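Local coordinates for protein transcriptional regulator, HTH_3 family (Vibrio cholerae, PDB 1Y9Q) that probably binds DNA through its helix-turn-helix domain to regulate transcription, and holds a zinc ion with D-methionine in its cupin domain, at residues Glu128-Leu133 and Ala171-Ile176; Met137-Asp142 and Ile154-Asp159. All coordinates share one frame; numbering follows the deposited sequence.

Interaction 1: residues Glu128-Leu133 and Ala171-Ile176; sequences EYIHVL and AVFQNI. With ZN (zinc ion), chain B; MED (D-methionine), chain C.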
loop_
_atom_site.group_PDB
_atom_site.type_symbol
_atom_site.label_atom_id
_atom_site.label_comp_id
_atom_site.label_asym_id
_atom_site.label_seq_id
_atom_site.Cartn_x
_atom_site.Cartn_y
_atom_site.Cartn_z
ATOM N N GLU A 128 -0.295 -5.527 -15.388
ATOM C CA GLU A 128 -0.238 -6.893 -14.872
ATOM C C GLU A 128 -1.462 -7.704 -15.231
ATOM O O GLU A 128 -2.574 -7.171 -15.300
ATOM C CB GLU A 128 -0.084 -6.901 -13.348
ATOM C CG GLU A 128 1.309 -6.577 -12.866
ATOM C CD GLU A 128 1.460 -6.766 -11.370
ATOM O OE1 GLU A 128 1.023 -7.815 -10.855
ATOM O OE2 GLU A 128 2.022 -5.871 -10.715
ATOM N N TYR A 129 -1.233 -8.996 -15.464
ATOM C CA TYR A 129 -2.277 -9.966 -15.766
ATOM C C TYR A 129 -2.225 -10.991 -14.636
ATOM O O TYR A 129 -1.141 -11.355 -14.175
ATOM C CB TYR A 129 -2.000 -10.701 -17.076
ATOM C CG TYR A 129 -2.187 -9.874 -18.318
ATOM C CD1 TYR A 129 -3.326 -10.026 -19.108
ATOM C CD2 TYR A 129 -1.220 -8.953 -18.719
ATOM C CE1 TYR A 129 -3.501 -9.284 -20.270
ATOM C CE2 TYR A 129 -1.389 -8.197 -19.883
ATOM C CZ TYR A 129 -2.530 -8.373 -20.652
ATOM O OH TYR A 129 -2.705 -7.651 -21.809
ATOM N N ILE A 130 -3.394 -11.457 -14.208
ATOM C CA ILE A 130 -3.490 -12.441 -13.135
ATOM C C ILE A 130 -4.411 -13.578 -13.572
ATOM O O ILE A 130 -5.482 -13.335 -14.130
ATOM C CB ILE A 130 -4.102 -11.818 -11.849
ATOM C CG1 ILE A 130 -3.262 -10.635 -11.363
ATOM C CG2 ILE A 130 -4.218 -12.876 -10.766
ATOM C CD1 ILE A 130 -1.910 -11.011 -10.799
ATOM N N HIS A 131 -3.987 -14.813 -13.321
ATOM C CA HIS A 131 -4.787 -15.990 -13.648
ATOM C C HIS A 131 -4.643 -16.939 -12.462
ATOM O O HIS A 131 -3.546 -17.429 -12.176
ATOM C CB HIS A 131 -4.279 -16.664 -14.927
ATOM C CG HIS A 131 -5.191 -17.731 -15.447
ATOM N ND1 HIS A 131 -4.801 -18.646 -16.400
ATOM C CD2 HIS A 131 -6.475 -18.037 -15.138
ATOM C CE1 HIS A 131 -5.802 -19.471 -16.653
ATOM N NE2 HIS A 131 -6.830 -19.122 -15.900
ATOM N N VAL A 132 -5.745 -17.172 -11.756
ATOM C CA VAL A 132 -5.725 -18.038 -10.583
ATOM C C VAL A 132 -5.667 -19.516 -10.952
ATOM O O VAL A 132 -6.562 -20.042 -11.612
ATOM C CB VAL A 132 -6.958 -17.786 -9.687
ATOM C CG1 VAL A 132 -6.825 -18.575 -8.389
ATOM C CG2 VAL A 132 -7.083 -16.297 -9.380
ATOM N N LEU A 133 -4.602 -20.182 -10.523
ATOM C CA LEU A 133 -4.430 -21.601 -10.811
ATOM C C LEU A 133 -5.052 -22.477 -9.722
ATOM O O LEU A 133 -5.564 -23.563 -10.005
ATOM C CB LEU A 133 -2.941 -21.933 -10.940
ATOM C CG LEU A 133 -2.156 -21.139 -11.990
ATOM C CD1 LEU A 133 -0.700 -21.572 -11.982
ATOM C CD2 LEU A 133 -2.771 -21.367 -13.368
ATOM N N ALA A 171 -3.020 -20.219 -2.234
ATOM C CA ALA A 171 -3.499 -19.772 -3.532
ATOM C C ALA A 171 -2.294 -19.681 -4.447
ATOM O O ALA A 171 -1.218 -19.257 -4.026
ATOM C CB ALA A 171 -4.172 -18.420 -3.417
ATOM N N VAL A 172 -2.476 -20.108 -5.689
ATOM C CA VAL A 172 -1.413 -20.076 -6.677
ATOM C C VAL A 172 -1.962 -19.353 -7.892
ATOM O O VAL A 172 -3.098 -19.600 -8.301
ATOM C CB VAL A 172 -0.988 -21.497 -7.093
ATOM C CG1 VAL A 172 0.144 -21.424 -8.113
ATOM C CG2 VAL A 172 -0.550 -22.291 -5.866
ATOM N N PHE A 173 -1.172 -18.449 -8.461
ATOM C CA PHE A 173 -1.627 -17.712 -9.632
ATOM C C PHE A 173 -0.488 -17.341 -10.562
ATOM O O PHE A 173 0.655 -17.194 -10.131
ATOM C CB PHE A 173 -2.382 -16.444 -9.206
ATOM C CG PHE A 173 -1.535 -15.429 -8.468
ATOM C CD1 PHE A 173 -1.016 -14.322 -9.132
ATOM C CD2 PHE A 173 -1.293 -15.561 -7.103
ATOM C CE1 PHE A 173 -0.273 -13.357 -8.449
ATOM C CE2 PHE A 173 -0.552 -14.604 -6.410
ATOM C CZ PHE A 173 -0.041 -13.499 -7.086
ATOM N N GLN A 174 -0.803 -17.212 -11.846
ATOM C CA GLN A 174 0.198 -16.817 -12.814
ATOM C C GLN A 174 0.153 -15.300 -12.863
ATOM O O GLN A 174 -0.927 -14.707 -12.877
ATOM C CB GLN A 174 -0.113 -17.358 -14.211
ATOM C CG GLN A 174 0.942 -16.927 -15.229
ATOM C CD GLN A 174 0.528 -17.177 -16.661
ATOM O OE1 GLN A 174 -0.431 -16.583 -17.154
ATOM N NE2 GLN A 174 1.252 -18.063 -17.339
ATOM N N ASN A 175 1.321 -14.674 -12.883
ATOM C CA ASN A 175 1.388 -13.225 -12.945
ATOM C C ASN A 175 2.247 -12.811 -14.132
ATOM O O ASN A 175 3.429 -13.133 -14.186
ATOM C CB ASN A 175 1.971 -12.678 -11.635
ATOM C CG ASN A 175 2.034 -11.153 -11.600
ATOM O OD1 ASN A 175 1.156 -10.459 -12.121
ATOM N ND2 ASN A 175 3.065 -10.626 -10.955
ATOM N N ILE A 176 1.638 -12.126 -15.096
ATOM C CA ILE A 176 2.368 -11.632 -16.258
ATOM C C ILE A 176 2.581 -10.139 -16.023
ATOM O O ILE A 176 1.616 -9.405 -15.808
ATOM C CB ILE A 176 1.553 -11.800 -17.561
ATOM C CG1 ILE A 176 1.376 -13.281 -17.885
ATOM C CG2 ILE A 176 2.240 -11.067 -18.706
ATOM C CD1 ILE A 176 0.395 -13.525 -19.016
HETATM ZN ZN ZN B . 2.892 -6.017 -8.864
HETATM N N MED C . 4.138 -7.741 -9.509
HETATM C CA MED C . 4.826 -8.327 -8.322
HETATM C C MED C . 4.550 -7.496 -7.063
HETATM O O MED C . 3.843 -6.478 -7.073
HETATM C CB MED C . 4.365 -9.793 -8.147
HETATM C CG MED C . 4.932 -10.636 -7.023
HETATM S SD MED C . 6.684 -10.890 -7.437
HETATM C CE MED C . 6.607 -11.820 -8.903
HETATM O OXT MED C . 5.051 -7.838 -5.993
#
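V172 and L133 start the contact: the backbone N of L133 donates to V172 O at 2.7 Å, and L133 CD1 lies 4.0 Å from V172 CG1, so a backbone bond and a methyl pair tie this end together. F173 opposes V132 in a non-hydrogen-bonded pair. Its CB sits close to V132 CA, while its ring, with CG placed between backbone N and carbonyl carbon (chi1 64°), leans off the strand toward I130, where CE1 is 3.7 Å from I130 CD1. M137 of strand 137-141 packs against F173, I130 and V132 on this buried face. At Q174 the strands exchange two backbone bonds with H131, the shorter being Q174 N to H131 O at 2.8 Å; the side chains of this pair lie on the other face, with those of Y129 and I176. N175, opposite I130, returns to the buried face and turns its amide group toward the E128 carboxylate, with the two planes 54° apart. The extended chain of E128 carries OE2 to the zinc, 2.0 Å away, and the bound D-methionine chelates the same ion through N (2.2 Å) and O (2.1 Å); H122, H162 and Y164 complete the site. I176 finishes the pairing with two backbone bonds to Y129, and their CB atoms approach to 3.8 Å. This is an antiparallel strand pair of a cupin jelly-roll barrel: one face is turned to the interior, where E128, near the start of its strand, binds the metal and N175 of the paired strand lines the D-methionine pocket.

Interaction 2: residues Met137-Asp142 and Ile154-Asp159; sequences MKVFFD and IRFFSD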
loop_
_atom_site.group_PDB
_atom_site.type_symbol
_atom_site.label_atom_id
_atom_site.label_comp_id
_atom_site.label_asym_id
_atom_site.label_seq_id
_atom_site.Cartn_x
_atom_site.Cartn_y
_atom_site.Cartn_z
HETATM N N MSE A 137 -8.297 -15.962 -4.154
HETATM C CA MSE A 137 -7.417 -14.853 -3.816
HETATM C C MSE A 137 -8.102 -13.535 -4.150
HETATM O O MSE A 137 -9.159 -13.526 -4.775
HETATM C CB MSE A 137 -6.118 -14.961 -4.620
HETATM C CG MSE A 137 -6.286 -14.545 -6.077
HETATM SE SE MSE A 137 -4.627 -14.454 -7.043
HETATM C CE MSE A 137 -3.825 -12.949 -6.113
ATOM N N LYS A 138 -7.506 -12.424 -3.716
ATOM C CA LYS A 138 -8.050 -11.108 -4.031
ATOM C C LYS A 138 -6.916 -10.203 -4.509
ATOM O O LYS A 138 -5.777 -10.355 -4.090
ATOM C CB LYS A 138 -8.773 -10.497 -2.823
ATOM C CG LYS A 138 -7.996 -10.501 -1.519
ATOM C CD LYS A 138 -8.835 -9.844 -0.414
ATOM C CE LYS A 138 -8.103 -9.793 0.918
ATOM N NZ LYS A 138 -8.937 -9.121 1.957
ATOM N N VAL A 139 -7.232 -9.289 -5.419
ATOM C CA VAL A 139 -6.232 -8.385 -5.973
ATOM C C VAL A 139 -6.694 -6.953 -5.777
ATOM O O VAL A 139 -7.820 -6.609 -6.131
ATOM C CB VAL A 139 -6.047 -8.646 -7.482
ATOM C CG1 VAL A 139 -4.967 -7.733 -8.049
ATOM C CG2 VAL A 139 -5.678 -10.105 -7.714
ATOM N N PHE A 140 -5.824 -6.117 -5.230
ATOM C CA PHE A 140 -6.182 -4.725 -4.977
ATOM C C PHE A 140 -5.672 -3.737 -6.030
ATOM O O PHE A 140 -4.513 -3.789 -6.444
ATOM C CB PHE A 140 -5.653 -4.308 -3.601
ATOM C CG PHE A 140 -6.120 -2.948 -3.151
ATOM C CD1 PHE A 140 -7.310 -2.807 -2.440
ATOM C CD2 PHE A 140 -5.366 -1.812 -3.429
ATOM C CE1 PHE A 140 -7.740 -1.555 -2.011
ATOM C CE2 PHE A 140 -5.790 -0.550 -3.004
ATOM C CZ PHE A 140 -6.979 -0.425 -2.292
ATOM N N PHE A 141 -6.560 -2.844 -6.460
ATOM C CA PHE A 141 -6.248 -1.797 -7.429
ATOM C C PHE A 141 -7.493 -0.936 -7.634
ATOM O O PHE A 141 -8.609 -1.382 -7.368
ATOM C CB PHE A 141 -5.730 -2.388 -8.758
ATOM C CG PHE A 141 -6.751 -3.155 -9.550
ATOM C CD1 PHE A 141 -7.681 -2.492 -10.342
ATOM C CD2 PHE A 141 -6.750 -4.548 -9.543
ATOM C CE1 PHE A 141 -8.595 -3.197 -11.118
ATOM C CE2 PHE A 141 -7.663 -5.267 -10.316
ATOM C CZ PHE A 141 -8.586 -4.590 -11.107
ATOM N N ASP A 142 -7.299 0.298 -8.089
ATOM C CA ASP A 142 -8.411 1.221 -8.285
ATOM C C ASP A 142 -9.213 1.350 -6.993
ATOM O O ASP A 142 -10.445 1.369 -7.013
ATOM C CB ASP A 142 -9.324 0.753 -9.422
ATOM C CG ASP A 142 -8.631 0.770 -10.772
ATOM O OD1 ASP A 142 -7.670 1.552 -10.941
ATOM O OD2 ASP A 142 -9.055 0.013 -11.669
ATOM N N ILE A 154 -7.859 -11.458 -14.486
ATOM C CA ILE A 154 -8.091 -10.023 -14.552
ATOM C C ILE A 154 -6.770 -9.334 -14.871
ATOM O O ILE A 154 -5.703 -9.911 -14.667
ATOM C CB ILE A 154 -8.619 -9.517 -13.186
ATOM C CG1 ILE A 154 -9.306 -8.159 -13.337
ATOM C CG2 ILE A 154 -7.467 -9.418 -12.190
ATOM C CD1 ILE A 154 -9.997 -7.697 -12.061
ATOM N N ARG A 155 -6.842 -8.119 -15.404
ATOM C CA ARG A 155 -5.632 -7.354 -15.669
ATOM C C ARG A 155 -5.855 -5.954 -15.136
ATOM O O ARG A 155 -6.997 -5.506 -15.007
ATOM C CB ARG A 155 -5.278 -7.320 -17.166
ATOM C CG ARG A 155 -6.345 -6.801 -18.111
ATOM C CD ARG A 155 -5.695 -6.269 -19.396
ATOM N NE ARG A 155 -5.308 -4.868 -19.245
ATOM C CZ ARG A 155 -4.594 -4.177 -20.130
ATOM N NH1 ARG A 155 -4.161 -4.751 -21.244
ATOM N NH2 ARG A 155 -4.349 -2.893 -19.916
ATOM N N PHE A 156 -4.768 -5.265 -14.811
ATOM C CA PHE A 156 -4.877 -3.919 -14.270
ATOM C C PHE A 156 -3.595 -3.129 -14.468
ATOM O O PHE A 156 -2.531 -3.703 -14.703
ATOM C CB PHE A 156 -5.205 -3.998 -12.772
ATOM C CG PHE A 156 -4.130 -4.650 -11.944
ATOM C CD1 PHE A 156 -3.155 -3.883 -11.306
ATOM C CD2 PHE A 156 -4.093 -6.035 -11.797
ATOM C CE1 PHE A 156 -2.160 -4.486 -10.532
ATOM C CE2 PHE A 156 -3.105 -6.646 -11.030
ATOM C CZ PHE A 156 -2.136 -5.873 -10.395
ATOM N N PHE A 157 -3.706 -1.808 -14.392
ATOM C CA PHE A 157 -2.541 -0.948 -14.521
ATOM C C PHE A 157 -1.877 -1.005 -13.153
ATOM O O PHE A 157 -2.481 -0.631 -12.148
ATOM C CB PHE A 157 -2.976 0.476 -14.873
ATOM C CG PHE A 157 -3.541 0.596 -16.255
ATOM C CD1 PHE A 157 -2.702 0.581 -17.364
ATOM C CD2 PHE A 157 -4.916 0.672 -16.454
ATOM C CE1 PHE A 157 -3.223 0.634 -18.656
ATOM C CE2 PHE A 157 -5.450 0.726 -17.742
ATOM C CZ PHE A 157 -4.600 0.707 -18.844
ATOM N N SER A 158 -0.639 -1.494 -13.120
ATOM C CA SER A 158 0.092 -1.656 -11.872
ATOM C C SER A 158 0.901 -0.458 -11.402
ATOM O O SER A 158 1.580 -0.540 -10.372
ATOM C CB SER A 158 1.016 -2.878 -11.961
ATOM O OG SER A 158 2.063 -2.670 -12.898
ATOM N N ASP A 159 0.847 0.643 -12.148
ATOM C CA ASP A 159 1.573 1.841 -11.744
ATOM C C ASP A 159 0.711 2.614 -10.745
ATOM O O ASP A 159 0.485 3.822 -10.873
ATOM C CB ASP A 159 1.936 2.706 -12.964
ATOM C CG ASP A 159 0.725 3.108 -13.798
ATOM O OD1 ASP A 159 -0.383 2.575 -13.573
ATOM O OD2 ASP A 159 0.893 3.959 -14.699
HETATM O O HOH W 1 -6.371 -0.775 -13.653
#
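F141 and F156 form the tight centre of this contact. F156 CB stands over the middle of the F141 ring, 3.5 Å from its centroid and only 5° off the ring normal, a CH-pi contact. The two ring planes are nearly parallel, 6° apart, but slid so far past each other that they barely overlap; the closest approach is F141 CD2 to F156 CG, 3.6 Å. In both residues CG lies between the backbone N and the carbonyl carbon, which sends each ring into the gap between the strands. I154 reaches the same ring differently: with CG1 opposite its backbone N and the chain extended, CD1 arrives at the F141 edge, near the ring plane and 3.5 Å from CZ. V139 CG1 comes in at another part of the F141 edge and lies 3.7 Å from F156 CE2. H146 stacks on F141, and H162 meets the F156 ring at an angle. The exposed side is much looser. Beyond F141 the strand gives way to D142, and the link to the second segment passes through a water, which accepts from F157 N at 3.0 Å and makes a weak, long bond to D142 OD2. The strand axes remain 8.6 Å apart with no direct hydrogen bond between the segments; the direct contacts between them are made by side chains. Such face-to-face packing of strands from two different antiparallel sheets is the interior of a cupin jelly-roll barrel.

Interaction 2 lies within the chain loop closed by interaction 1, and their centres are about 11 Å apart. Strand 127-134 joins them: it pairs with 171-178 on one edge and with 153-157 on the other, where I130 N and I154 O are 2.8 Å apart and E128 O and F156 N 2.9 Å apart, both probable hydrogen bonds. Interaction 1 thus lies within one sheet, whereas interaction 2 spans from that sheet to the facing one. Interaction 1 supplies a zinc ligand, E128; interaction 2 only borders the site, the F156 side chain being about 5 Å from the zinc and about 7 Å from the D-methionine.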